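Local coordinates for protein octopine dehydrogenase (Pecten maximus, PDB 3IQD) that catalyses the NADH-dependent reductive condensation of L-arginine with pyruvate to form D-octopine, and the reverse oxidation, at residues C6-G11 and D84-T89; G13-S18 and C148-F153; R30-F35 and V71-P76. All blocks are in the same frame, centred on the assembly; numbering follows the deposited sequence.

Interaction 1 of 3, residues C6-G11 and D84-T89; sequences CVCGGG and DVVILT. With NAI (1,4-dihydronicotinamide adenine dinucleotide), chain B.
Two neighbouring parallel strands of the dinucleotide-binding sheet meet here, with C6, V7 and C8 set beside V86, I87 and L88. C6 N donates to V85 O at 2.8 Å, and I87 N returns a bond to C6 O at 2.8 Å. C8 N then reaches I87 O at 2.7 Å. The last bond runs from T89 N to C8 O at 2.9 Å. This is the parallel pairing of a Rossmann fold, just before the glycine-rich turn that follows strand 3-8. C6, C8, V86 and L88 share one face of the sheet, covered by helices 76-80 and 95-102. With chi1 at -67°, SG of C8 is anti to the carbonyl carbon and runs alongside V86, 4.0 Å from CG1. Its CB meets CG of L88 at 4.2 Å. V7 and I87 point to the other face, where L17 of helix 12-22 packs on both. A CB on G9 would run into T89 O. One on G11 would hit O5B of NADH. G10 N makes a weak hydrogen bond to the adenosine ribose of NADH, at 3.2 Å from O2B. The hydroxyl OG1 of T89 is held by L115 O.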
loop_
_atom_site.group_PDB
_atom_site.type_symbol
_atom_site.label_atom_id
_atom_site.label_comp_id
_atom_site.label_asym_id
_atom_site.label_seq_id
_atom_site.Cartn_x
_atom_site.Cartn_y
_atom_site.Cartn_z
ATOM N N CYS A 6 -15.671 -3.766 -9.206
ATOM C CA CYS A 6 -15.217 -2.530 -9.809
ATOM C C CYS A 6 -13.726 -2.359 -9.558
ATOM O O CYS A 6 -13.301 -2.208 -8.410
ATOM C CB CYS A 6 -15.989 -1.340 -9.247
ATOM S SG CYS A 6 -15.473 0.242 -9.938
ATOM N N VAL A 7 -12.935 -2.401 -10.628
ATOM C CA VAL A 7 -11.495 -2.145 -10.535
ATOM C C VAL A 7 -11.228 -0.661 -10.788
ATOM O O VAL A 7 -11.557 -0.132 -11.856
ATOM C CB VAL A 7 -10.674 -3.010 -11.520
ATOM C CG1 VAL A 7 -9.188 -2.757 -11.344
ATOM C CG2 VAL A 7 -10.982 -4.490 -11.324
ATOM N N CYS A 8 -10.645 -0.002 -9.785
ATOM C CA CYS A 8 -10.332 1.424 -9.848
ATOM C C CYS A 8 -8.868 1.678 -10.201
ATOM O O CYS A 8 -7.959 1.257 -9.480
ATOM C CB CYS A 8 -10.700 2.111 -8.529
ATOM S SG CYS A 8 -12.479 2.144 -8.202
ATOM N N GLY A 9 -8.651 2.369 -11.318
ATOM C CA GLY A 9 -7.304 2.691 -11.787
ATOM C C GLY A 9 -7.042 2.255 -13.212
ATOM O O GLY A 9 -7.841 1.524 -13.803
ATOM N N GLY A 10 -5.915 2.704 -13.760
ATOM C CA GLY A 10 -5.489 2.329 -15.112
ATOM C C GLY A 10 -4.001 2.018 -15.187
ATOM O O GLY A 10 -3.399 2.065 -16.260
ATOM N N GLY A 11 -3.405 1.704 -14.040
ATOM C CA GLY A 11 -1.985 1.382 -13.978
ATOM C C GLY A 11 -1.692 -0.081 -14.250
ATOM O O GLY A 11 -2.561 -0.824 -14.719
ATOM N N ASP A 84 -20.329 -5.520 -5.821
ATOM C CA ASP A 84 -20.164 -6.261 -4.583
ATOM C C ASP A 84 -18.806 -5.941 -3.977
ATOM O O ASP A 84 -18.659 -5.902 -2.756
ATOM C CB ASP A 84 -20.293 -7.769 -4.832
ATOM C CG ASP A 84 -21.688 -8.172 -5.290
ATOM O OD1 ASP A 84 -21.799 -8.790 -6.375
ATOM O OD2 ASP A 84 -22.670 -7.865 -4.573
ATOM N N VAL A 85 -17.821 -5.714 -4.845
ATOM C CA VAL A 85 -16.446 -5.454 -4.439
ATOM C C VAL A 85 -15.920 -4.253 -5.223
ATOM O O VAL A 85 -16.114 -4.154 -6.437
ATOM C CB VAL A 85 -15.536 -6.682 -4.713
ATOM C CG1 VAL A 85 -14.183 -6.509 -4.057
ATOM C CG2 VAL A 85 -16.175 -7.949 -4.213
ATOM N N VAL A 86 -15.271 -3.330 -4.519
ATOM C CA VAL A 86 -14.647 -2.166 -5.145
ATOM C C VAL A 86 -13.178 -2.194 -4.757
ATOM O O VAL A 86 -12.831 -2.067 -3.580
ATOM C CB VAL A 86 -15.287 -0.832 -4.678
ATOM C CG1 VAL A 86 -14.641 0.348 -5.384
ATOM C CG2 VAL A 86 -16.797 -0.829 -4.920
ATOM N N ILE A 87 -12.322 -2.391 -5.755
ATOM C CA ILE A 87 -10.893 -2.554 -5.530
ATOM C C ILE A 87 -10.130 -1.356 -6.088
ATOM O O ILE A 87 -10.201 -1.062 -7.287
ATOM C CB ILE A 87 -10.362 -3.871 -6.160
ATOM C CG1 ILE A 87 -11.201 -5.072 -5.698
ATOM C CG2 ILE A 87 -8.892 -4.072 -5.812
ATOM C CD1 ILE A 87 -10.756 -6.429 -6.251
ATOM N N LEU A 88 -9.412 -0.661 -5.209
ATOM C CA LEU A 88 -8.596 0.481 -5.609
ATOM C C LEU A 88 -7.159 0.041 -5.836
ATOM O O LEU A 88 -6.449 -0.285 -4.885
ATOM C CB LEU A 88 -8.642 1.596 -4.551
ATOM C CG LEU A 88 -9.866 2.513 -4.460
ATOM C CD1 LEU A 88 -11.079 1.775 -3.914
ATOM C CD2 LEU A 88 -9.558 3.723 -3.592
ATOM N N THR A 89 -6.739 0.020 -7.097
ATOM C CA THR A 89 -5.349 -0.289 -7.437
ATOM C C THR A 89 -4.716 0.891 -8.170
ATOM O O THR A 89 -4.641 0.922 -9.403
ATOM C CB THR A 89 -5.231 -1.613 -8.213
ATOM O OG1 THR A 89 -5.757 -2.665 -7.398
ATOM C CG2 THR A 89 -3.793 -1.937 -8.509
HETATM P PA NAI B . 0.780 2.914 -11.702
HETATM O O1A NAI B . 1.855 3.923 -11.534
HETATM O O2A NAI B . 0.990 2.051 -12.885
HETATM O O5B NAI B . -0.626 3.672 -11.801
HETATM C C5B NAI B . -0.824 4.760 -12.667
HETATM C C4B NAI B . -2.292 5.126 -12.531
HETATM O O4B NAI B . -2.474 6.076 -11.495
HETATM C C3B NAI B . -2.872 5.755 -13.778
HETATM O O3B NAI B . -3.336 4.775 -14.663
HETATM C C2B NAI B . -4.006 6.576 -13.214
HETATM O O2B NAI B . -5.185 5.808 -13.151
HETATM C C1B NAI B . -3.538 6.946 -11.811
HETATM N N9A NAI B . -3.069 8.348 -11.810
HETATM C C8A NAI B . -1.826 8.814 -12.172
HETATM N N7A NAI B . -1.809 10.162 -12.040
HETATM C C5A NAI B . -3.021 10.567 -11.605
HETATM C C6A NAI B . -3.537 11.826 -11.305
HETATM N N6A NAI B . -2.697 12.827 -11.066
HETATM N N1A NAI B . -4.849 11.938 -10.869
HETATM C C2A NAI B . -5.634 10.802 -10.723
HETATM N N3A NAI B . -5.111 9.552 -11.023
HETATM C C4A NAI B . -3.825 9.437 -11.455
HETATM O O3 NAI B . 0.630 2.039 -10.358
HETATM P PN NAI B . 0.717 0.429 -10.354
HETATM O O1N NAI B . 1.958 0.023 -11.042
HETATM O O2N NAI B . -0.574 -0.171 -10.795
HETATM O O5D NAI B . 0.906 0.163 -8.784
HETATM C C5D NAI B . -0.148 0.433 -7.884
HETATM C C4D NAI B . 0.412 0.560 -6.474
HETATM O O4D NAI B . 1.013 -0.663 -6.098
HETATM C C3D NAI B . 1.479 1.640 -6.393
HETATM O O3D NAI B . 1.245 2.406 -5.237
HETATM C C2D NAI B . 2.793 0.898 -6.269
HETATM O O2D NAI B . 3.650 1.549 -5.358
HETATM C C1D NAI B . 2.381 -0.487 -5.770
HETATM N N1N NAI B . 3.201 -1.590 -6.320
HETATM C C2N NAI B . 3.520 -1.681 -7.658
HETATM C C3N NAI B . 4.299 -2.744 -8.134
HETATM C C7N NAI B . 4.248 -3.117 -9.590
HETATM O O7N NAI B . 3.574 -2.291 -10.513
HETATM N N7N NAI B . 4.850 -4.239 -9.983
HETATM C C4N NAI B . 4.749 -3.715 -7.233
HETATM C C5N NAI B . 4.417 -3.628 -5.882
HETATM C C6N NAI B . 3.635 -2.557 -5.442
#

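Interaction 2 of 3, residues G13-S18 and C148-F153; sequences GAHTLS and CRIKEF. With NAI (1,4-dihydronicotinamide adenine dinucleotide), chain B.
H15 leaves helix 12-22 toward I150 and F153. From CB, chi1 of -83° sets CG anti to the carbonyl carbon, and chi2 turns one ring face to I150. CG lies 3.9 Å from CG1 of I150. Next round the ring, ND1 is 3.5 Å from CD1 of the same isoleucine. That methyl sits over the face as a CH-pi contact, 3.8 Å from the H15 ring centroid and 26° off its normal. CE1 comes 3.8 Å from CD2 of F153, which meets the imidazole at its edge. The two rings are oblique, with planes at 56°. Both nitrogens are hydrogen-bonded, ND1 with G11 O and NE2 with G154 N, which should fix the ring's rotation; W42 also stacks on it. The helix is the one that follows the glycine-rich turn of the Rossmann fold, and its start faces the pyrophosphate. There G13 N donates to O2N of NADH at 2.7 Å, a nearly straight bond. Beside it, SG of C148 lies 3.5 Å from OG1 of T16, a hydroxyl hydrogen-bonded to N12 O. The carboxamide N7N of the nicotinamide makes a weak bond to C148 O at 3.4 Å.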
loop_
_atom_site.group_PDB
_atom_site.type_symbol
_atom_site.label_atom_id
_atom_site.label_comp_id
_atom_site.label_asym_id
_atom_site.label_seq_id
_atom_site.Cartn_x
_atom_site.Cartn_y
_atom_site.Cartn_z
ATOM N N GLY A 13 -1.257 -2.497 -12.060
ATOM C CA GLY A 13 -2.129 -3.300 -11.211
ATOM C C GLY A 13 -3.550 -3.408 -11.730
ATOM O O GLY A 13 -4.117 -4.502 -11.777
ATOM N N ALA A 14 -4.118 -2.269 -12.120
ATOM C CA ALA A 14 -5.481 -2.200 -12.650
ATOM C C ALA A 14 -5.648 -3.064 -13.897
ATOM O O ALA A 14 -6.639 -3.793 -14.031
ATOM C CB ALA A 14 -5.845 -0.770 -12.953
ATOM N N HIS A 15 -4.673 -2.977 -14.805
ATOM C CA HIS A 15 -4.637 -3.832 -15.984
ATOM C C HIS A 15 -4.624 -5.298 -15.583
ATOM O O HIS A 15 -5.409 -6.090 -16.101
ATOM C CB HIS A 15 -3.420 -3.520 -16.848
ATOM C CG HIS A 15 -3.614 -2.359 -17.770
ATOM N ND1 HIS A 15 -3.655 -1.054 -17.327
ATOM C CD2 HIS A 15 -3.756 -2.304 -19.116
ATOM C CE1 HIS A 15 -3.820 -0.246 -18.360
ATOM N NE2 HIS A 15 -3.882 -0.979 -19.457
ATOM N N THR A 16 -3.750 -5.652 -14.647
ATOM C CA THR A 16 -3.588 -7.048 -14.253
ATOM C C THR A 16 -4.823 -7.580 -13.540
ATOM O O THR A 16 -5.304 -8.671 -13.854
ATOM C CB THR A 16 -2.342 -7.257 -13.381
ATOM O OG1 THR A 16 -1.213 -6.646 -14.015
ATOM C CG2 THR A 16 -2.068 -8.739 -13.202
ATOM N N LEU A 17 -5.337 -6.798 -12.595
ATOM C CA LEU A 17 -6.500 -7.195 -11.816
ATOM C C LEU A 17 -7.735 -7.283 -12.703
ATOM O O LEU A 17 -8.506 -8.227 -12.596
ATOM C CB LEU A 17 -6.746 -6.206 -10.684
ATOM C CG LEU A 17 -7.325 -6.638 -9.332
ATOM C CD1 LEU A 17 -8.362 -5.606 -8.936
ATOM C CD2 LEU A 17 -7.931 -8.043 -9.293
ATOM N N SER A 18 -7.921 -6.300 -13.580
ATOM C CA SER A 18 -9.028 -6.335 -14.529
ATOM C C SER A 18 -8.907 -7.570 -15.399
ATOM O O SER A 18 -9.894 -8.260 -15.637
ATOM C CB SER A 18 -9.049 -5.081 -15.403
ATOM O OG SER A 18 -9.332 -3.934 -14.628
ATOM N N CYS A 148 4.320 -6.391 -11.850
ATOM C CA CYS A 148 3.742 -6.287 -13.191
ATOM C C CYS A 148 4.072 -4.995 -13.944
ATOM O O CYS A 148 4.356 -3.959 -13.339
ATOM C CB CYS A 148 2.224 -6.496 -13.134
ATOM S SG CYS A 148 1.365 -5.443 -11.953
ATOM N N ARG A 149 4.039 -5.079 -15.272
ATOM C CA ARG A 149 4.232 -3.919 -16.129
ATOM C C ARG A 149 3.357 -4.006 -17.383
ATOM O O ARG A 149 3.239 -5.067 -17.997
ATOM C CB ARG A 149 5.713 -3.756 -16.501
ATOM C CG ARG A 149 6.058 -2.388 -17.058
ATOM C CD ARG A 149 7.249 -1.782 -16.330
ATOM N NE ARG A 149 8.532 -2.181 -16.912
ATOM C CZ ARG A 149 9.676 -2.274 -16.235
ATOM N NH1 ARG A 149 9.708 -2.016 -14.930
ATOM N NH2 ARG A 149 10.790 -2.637 -16.862
ATOM N N ILE A 150 2.733 -2.883 -17.737
ATOM C CA ILE A 150 1.996 -2.750 -18.988
ATOM C C ILE A 150 2.981 -2.831 -20.151
ATOM O O ILE A 150 4.062 -2.237 -20.097
ATOM C CB ILE A 150 1.244 -1.404 -19.048
ATOM C CG1 ILE A 150 0.152 -1.349 -17.973
ATOM C CG2 ILE A 150 0.658 -1.168 -20.434
ATOM C CD1 ILE A 150 -0.306 0.054 -17.615
ATOM N N LYS A 151 2.613 -3.575 -21.190
ATOM C CA LYS A 151 3.438 -3.659 -22.387
ATOM C C LYS A 151 2.797 -2.898 -23.544
ATOM O O LYS A 151 3.484 -2.297 -24.375
ATOM C CB LYS A 151 3.716 -5.120 -22.759
ATOM C CG LYS A 151 4.746 -5.782 -21.837
ATOM C CD LYS A 151 5.815 -6.563 -22.611
ATOM C CE LYS A 151 5.416 -8.021 -22.837
ATOM N NZ LYS A 151 6.596 -8.867 -23.184
ATOM N N GLU A 152 1.470 -2.926 -23.574
ATOM C CA GLU A 152 0.680 -2.243 -24.581
ATOM C C GLU A 152 -0.559 -1.733 -23.850
ATOM O O GLU A 152 -1.401 -2.525 -23.416
ATOM C CB GLU A 152 0.318 -3.227 -25.696
ATOM C CG GLU A 152 -0.222 -2.623 -26.983
ATOM C CD GLU A 152 -0.228 -3.638 -28.127
ATOM O OE1 GLU A 152 0.792 -3.728 -28.847
ATOM O OE2 GLU A 152 -1.244 -4.352 -28.306
ATOM N N PHE A 153 -0.643 -0.412 -23.683
ATOM C CA PHE A 153 -1.729 0.208 -22.922
ATOM C C PHE A 153 -3.087 -0.251 -23.416
ATOM O O PHE A 153 -3.310 -0.381 -24.620
ATOM C CB PHE A 153 -1.644 1.740 -22.958
ATOM C CG PHE A 153 -2.827 2.436 -22.309
ATOM C CD1 PHE A 153 -3.808 3.044 -23.090
ATOM C CD2 PHE A 153 -2.960 2.472 -20.921
ATOM C CE1 PHE A 153 -4.896 3.683 -22.502
ATOM C CE2 PHE A 153 -4.047 3.111 -20.322
ATOM C CZ PHE A 153 -5.019 3.715 -21.115
HETATM P PA NAI B . 0.780 2.914 -11.702
HETATM O O1A NAI B . 1.855 3.923 -11.534
HETATM O O2A NAI B . 0.990 2.051 -12.885
HETATM O O5B NAI B . -0.626 3.672 -11.801
HETATM C C5B NAI B . -0.824 4.760 -12.667
HETATM C C4B NAI B . -2.292 5.126 -12.531
HETATM O O4B NAI B . -2.474 6.076 -11.495
HETATM C C3B NAI B . -2.872 5.755 -13.778
HETATM O O3B NAI B . -3.336 4.775 -14.663
HETATM C C2B NAI B . -4.006 6.576 -13.214
HETATM O O2B NAI B . -5.185 5.808 -13.151
HETATM C C1B NAI B . -3.538 6.946 -11.811
HETATM N N9A NAI B . -3.069 8.348 -11.810
HETATM C C8A NAI B . -1.826 8.814 -12.172
HETATM N N7A NAI B . -1.809 10.162 -12.040
HETATM C C5A NAI B . -3.021 10.567 -11.605
HETATM C C6A NAI B . -3.537 11.826 -11.305
HETATM N N6A NAI B . -2.697 12.827 -11.066
HETATM N N1A NAI B . -4.849 11.938 -10.869
HETATM C C2A NAI B . -5.634 10.802 -10.723
HETATM N N3A NAI B . -5.111 9.552 -11.023
HETATM C C4A NAI B . -3.825 9.437 -11.455
HETATM O O3 NAI B . 0.630 2.039 -10.358
HETATM P PN NAI B . 0.717 0.429 -10.354
HETATM O O1N NAI B . 1.958 0.023 -11.042
HETATM O O2N NAI B . -0.574 -0.171 -10.795
HETATM O O5D NAI B . 0.906 0.163 -8.784
HETATM C C5D NAI B . -0.148 0.433 -7.884
HETATM C C4D NAI B . 0.412 0.560 -6.474
HETATM O O4D NAI B . 1.013 -0.663 -6.098
HETATM C C3D NAI B . 1.479 1.640 -6.393
HETATM O O3D NAI B . 1.245 2.406 -5.237
HETATM C C2D NAI B . 2.793 0.898 -6.269
HETATM O O2D NAI B . 3.650 1.549 -5.358
HETATM C C1D NAI B . 2.381 -0.487 -5.770
HETATM N N1N NAI B . 3.201 -1.590 -6.320
HETATM C C2N NAI B . 3.520 -1.681 -7.658
HETATM C C3N NAI B . 4.299 -2.744 -8.134
HETATM C C7N NAI B . 4.248 -3.117 -9.590
HETATM O O7N NAI B . 3.574 -2.291 -10.513
HETATM N N7N NAI B . 4.850 -4.239 -9.983
HETATM C C4N NAI B . 4.749 -3.715 -7.233
HETATM C C5N NAI B . 4.417 -3.628 -5.882
HETATM C C6N NAI B . 3.635 -2.557 -5.442
#

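Interaction 3 of 3, residues R30-F35 and V71-P76; sequences RVLTLF and VITKDP. With NAI (1,4-dihydronicotinamide adenine dinucleotide), chain B.
V31 and T73 bind the two parallel strands through their backbones. V31 N donates to V71 O at 2.8 Å, and T73 N to V31 O at 2.9 Å. T33 N extends the pairing to T73 O at 3.1 Å. OG1 of T73 accepts from D75 N at 3.0 Å, closing an ST turn, and D75 caps helix 76-80 through E77 N. On one face V31 and I72 lie side by side, CB of V31 3.9 Å from CG1 of I72. On the other face CG1 of V71 touches CB of R30 at 3.9 Å, while the arginine's NH1 reaches S81 O and A79 O and its NE forms a salt bridge with E28. CG of L32 is anti to its backbone N (chi1 -178°), carrying CD1 over the turn after strand 71-73, 3.7 Å from K74 C. Just past the strand the adenine of NADH lies over one face of the F35 ring, C5A 3.6 Å above its plane. An alanine here would remove that ring and is likely to leave the adenine less firmly placed. OG1 of T33 is hydrogen-bonded to E38, which itself binds NADH; an acidic residue past the second strand is typical of NAD-binding Rossmann folds.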
loop_
_atom_site.group_PDB
_atom_site.type_symbol
_atom_site.label_atom_id
_atom_site.label_comp_id
_atom_site.label_asym_id
_atom_site.label_seq_id
_atom_site.Cartn_x
_atom_site.Cartn_y
_atom_site.Cartn_z
ATOM N N ARG A 30 -16.257 -4.093 -13.900
ATOM C CA ARG A 30 -16.393 -2.725 -14.386
ATOM C C ARG A 30 -15.112 -1.999 -14.017
ATOM O O ARG A 30 -14.741 -1.956 -12.846
ATOM C CB ARG A 30 -17.587 -2.009 -13.738
ATOM C CG ARG A 30 -18.930 -2.746 -13.793
ATOM C CD ARG A 30 -19.195 -3.528 -12.504
ATOM N NE ARG A 30 -20.598 -3.926 -12.376
ATOM C CZ ARG A 30 -21.526 -3.246 -11.704
ATOM N NH1 ARG A 30 -21.226 -2.111 -11.086
ATOM N NH2 ARG A 30 -22.767 -3.703 -11.649
ATOM N N VAL A 31 -14.419 -1.451 -15.009
ATOM C CA VAL A 31 -13.206 -0.687 -14.747
ATOM C C VAL A 31 -13.565 0.786 -14.573
ATOM O O VAL A 31 -14.173 1.394 -15.459
ATOM C CB VAL A 31 -12.156 -0.857 -15.871
ATOM C CG1 VAL A 31 -10.898 -0.061 -15.562
ATOM C CG2 VAL A 31 -11.800 -2.323 -16.058
ATOM N N LEU A 32 -13.204 1.347 -13.421
ATOM C CA LEU A 32 -13.338 2.783 -13.194
ATOM C C LEU A 32 -11.975 3.462 -13.169
ATOM O O LEU A 32 -11.061 3.029 -12.459
ATOM C CB LEU A 32 -14.093 3.079 -11.893
ATOM C CG LEU A 32 -14.361 4.553 -11.550
ATOM C CD1 LEU A 32 -15.262 5.217 -12.585
ATOM C CD2 LEU A 32 -14.961 4.700 -10.157
ATOM N N THR A 33 -11.845 4.523 -13.956
ATOM C CA THR A 33 -10.663 5.372 -13.902
ATOM C C THR A 33 -11.066 6.831 -14.095
ATOM O O THR A 33 -11.707 7.182 -15.087
ATOM C CB THR A 33 -9.547 4.919 -14.893
ATOM O OG1 THR A 33 -8.626 5.993 -15.116
ATOM C CG2 THR A 33 -10.127 4.478 -16.215
ATOM N N LEU A 34 -10.704 7.666 -13.123
ATOM C CA LEU A 34 -11.080 9.078 -13.134
ATOM C C LEU A 34 -9.945 9.982 -13.603
ATOM O O LEU A 34 -10.085 11.205 -13.583
ATOM C CB LEU A 34 -11.537 9.529 -11.746
ATOM C CG LEU A 34 -12.544 8.679 -10.970
ATOM C CD1 LEU A 34 -12.394 8.970 -9.487
ATOM C CD2 LEU A 34 -13.976 8.906 -11.442
ATOM N N PHE A 35 -8.827 9.385 -14.019
ATOM C CA PHE A 35 -7.697 10.153 -14.541
ATOM C C PHE A 35 -8.010 10.717 -15.925
ATOM O O PHE A 35 -7.819 10.051 -16.943
ATOM C CB PHE A 35 -6.414 9.317 -14.558
ATOM C CG PHE A 35 -5.177 10.101 -14.919
ATOM C CD1 PHE A 35 -5.021 11.427 -14.507
ATOM C CD2 PHE A 35 -4.151 9.504 -15.651
ATOM C CE1 PHE A 35 -3.866 12.149 -14.836
ATOM C CE2 PHE A 35 -2.990 10.220 -15.984
ATOM C CZ PHE A 35 -2.851 11.542 -15.575
ATOM N N VAL A 71 -17.531 -3.146 -18.766
ATOM C CA VAL A 71 -17.428 -1.750 -19.182
ATOM C C VAL A 71 -16.144 -1.118 -18.646
ATOM O O VAL A 71 -15.677 -1.469 -17.564
ATOM C CB VAL A 71 -18.685 -0.924 -18.752
ATOM C CG1 VAL A 71 -18.746 -0.731 -17.233
ATOM C CG2 VAL A 71 -18.748 0.418 -19.492
ATOM N N ILE A 72 -15.566 -0.211 -19.431
ATOM C CA ILE A 72 -14.434 0.610 -18.998
ATOM C C ILE A 72 -14.848 2.085 -19.092
ATOM O O ILE A 72 -15.041 2.616 -20.189
ATOM C CB ILE A 72 -13.159 0.316 -19.826
ATOM C CG1 ILE A 72 -12.776 -1.169 -19.691
ATOM C CG2 ILE A 72 -12.008 1.236 -19.383
ATOM C CD1 ILE A 72 -11.961 -1.726 -20.837
ATOM N N THR A 73 -14.989 2.729 -17.934
ATOM C CA THR A 73 -15.670 4.019 -17.840
ATOM C C THR A 73 -15.038 4.972 -16.820
ATOM O O THR A 73 -14.278 4.549 -15.952
ATOM C CB THR A 73 -17.174 3.811 -17.505
ATOM O OG1 THR A 73 -17.895 5.039 -17.669
ATOM C CG2 THR A 73 -17.356 3.293 -16.073
ATOM N N LYS A 74 -15.347 6.261 -16.959
ATOM C CA LYS A 74 -15.008 7.281 -15.963
ATOM C C LYS A 74 -16.239 7.675 -15.140
ATOM O O LYS A 74 -16.161 8.548 -14.267
ATOM C CB LYS A 74 -14.368 8.518 -16.623
ATOM C CG LYS A 74 -15.319 9.525 -17.294
ATOM C CD LYS A 74 -14.597 10.868 -17.486
ATOM C CE LYS A 74 -15.514 11.992 -17.979
ATOM N NZ LYS A 74 -15.730 11.944 -19.453
ATOM N N ASP A 75 -17.364 7.021 -15.427
ATOM C CA ASP A 75 -18.633 7.283 -14.754
ATOM C C ASP A 75 -18.803 6.365 -13.541
ATOM O O ASP A 75 -19.008 5.160 -13.700
ATOM C CB ASP A 75 -19.796 7.102 -15.736
ATOM C CG ASP A 75 -21.149 7.453 -15.136
ATOM O OD1 ASP A 75 -21.250 7.686 -13.908
ATOM O OD2 ASP A 75 -22.128 7.495 -15.906
ATOM N N PRO A 76 -18.726 6.934 -12.323
ATOM C CA PRO A 76 -18.818 6.120 -11.105
ATOM C C PRO A 76 -20.175 5.437 -10.913
ATOM O O PRO A 76 -20.235 4.364 -10.318
ATOM C CB PRO A 76 -18.544 7.124 -9.984
ATOM C CG PRO A 76 -18.826 8.462 -10.571
ATOM C CD PRO A 76 -18.531 8.367 -12.022
HETATM P PA NAI B . 0.780 2.914 -11.702
HETATM O O1A NAI B . 1.855 3.923 -11.534
HETATM O O2A NAI B . 0.990 2.051 -12.885
HETATM O O5B NAI B . -0.626 3.672 -11.801
HETATM C C5B NAI B . -0.824 4.760 -12.667
HETATM C C4B NAI B . -2.292 5.126 -12.531
HETATM O O4B NAI B . -2.474 6.076 -11.495
HETATM C C3B NAI B . -2.872 5.755 -13.778
HETATM O O3B NAI B . -3.336 4.775 -14.663
HETATM C C2B NAI B . -4.006 6.576 -13.214
HETATM O O2B NAI B . -5.185 5.808 -13.151
HETATM C C1B NAI B . -3.538 6.946 -11.811
HETATM N N9A NAI B . -3.069 8.348 -11.810
HETATM C C8A NAI B . -1.826 8.814 -12.172
HETATM N N7A NAI B . -1.809 10.162 -12.040
HETATM C C5A NAI B . -3.021 10.567 -11.605
HETATM C C6A NAI B . -3.537 11.826 -11.305
HETATM N N6A NAI B . -2.697 12.827 -11.066
HETATM N N1A NAI B . -4.849 11.938 -10.869
HETATM C C2A NAI B . -5.634 10.802 -10.723
HETATM N N3A NAI B . -5.111 9.552 -11.023
HETATM C C4A NAI B . -3.825 9.437 -11.455
HETATM O O3 NAI B . 0.630 2.039 -10.358
HETATM P PN NAI B . 0.717 0.429 -10.354
HETATM O O1N NAI B . 1.958 0.023 -11.042
HETATM O O2N NAI B . -0.574 -0.171 -10.795
HETATM O O5D NAI B . 0.906 0.163 -8.784
HETATM C C5D NAI B . -0.148 0.433 -7.884
HETATM C C4D NAI B . 0.412 0.560 -6.474
HETATM O O4D NAI B . 1.013 -0.663 -6.098
HETATM C C3D NAI B . 1.479 1.640 -6.393
HETATM O O3D NAI B . 1.245 2.406 -5.237
HETATM C C2D NAI B . 2.793 0.898 -6.269
HETATM O O2D NAI B . 3.650 1.549 -5.358
HETATM C C1D NAI B . 2.381 -0.487 -5.770
HETATM N N1N NAI B . 3.201 -1.590 -6.320
HETATM C C2N NAI B . 3.520 -1.681 -7.658
HETATM C C3N NAI B . 4.299 -2.744 -8.134
HETATM C C7N NAI B . 4.248 -3.117 -9.590
HETATM O O7N NAI B . 3.574 -2.291 -10.513
HETATM N N7N NAI B . 4.850 -4.239 -9.983
HETATM C C4N NAI B . 4.749 -3.715 -7.233
HETATM C C5N NAI B . 4.417 -3.628 -5.882
HETATM C C6N NAI B . 3.635 -2.557 -5.442
#

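Interactions 1 and 3 are neighbouring strand pairs of the same sheet, with centres about 9 Å apart. Strand 3-8 joins them: V7 O lies 2.7 Å from L32 N, and G9 N 2.7 Å from L32 O, both probable hydrogen bonds. Interaction 2 adds helix 12-22, which follows strand 3-8 in the chain, and its centre is about 12 Å from that of interaction 1. Interactions 1 and 2 touch where CG2 of T89 meets CA of G13 at 3.5 Å. All three line NADH in turn: F35 at the adenine, G10 at its ribose, G13 at the pyrophosphate and C148 at the nicotinamide. Bound agmatine lies farther off, about 13 Å from the side chains of T89 and C148.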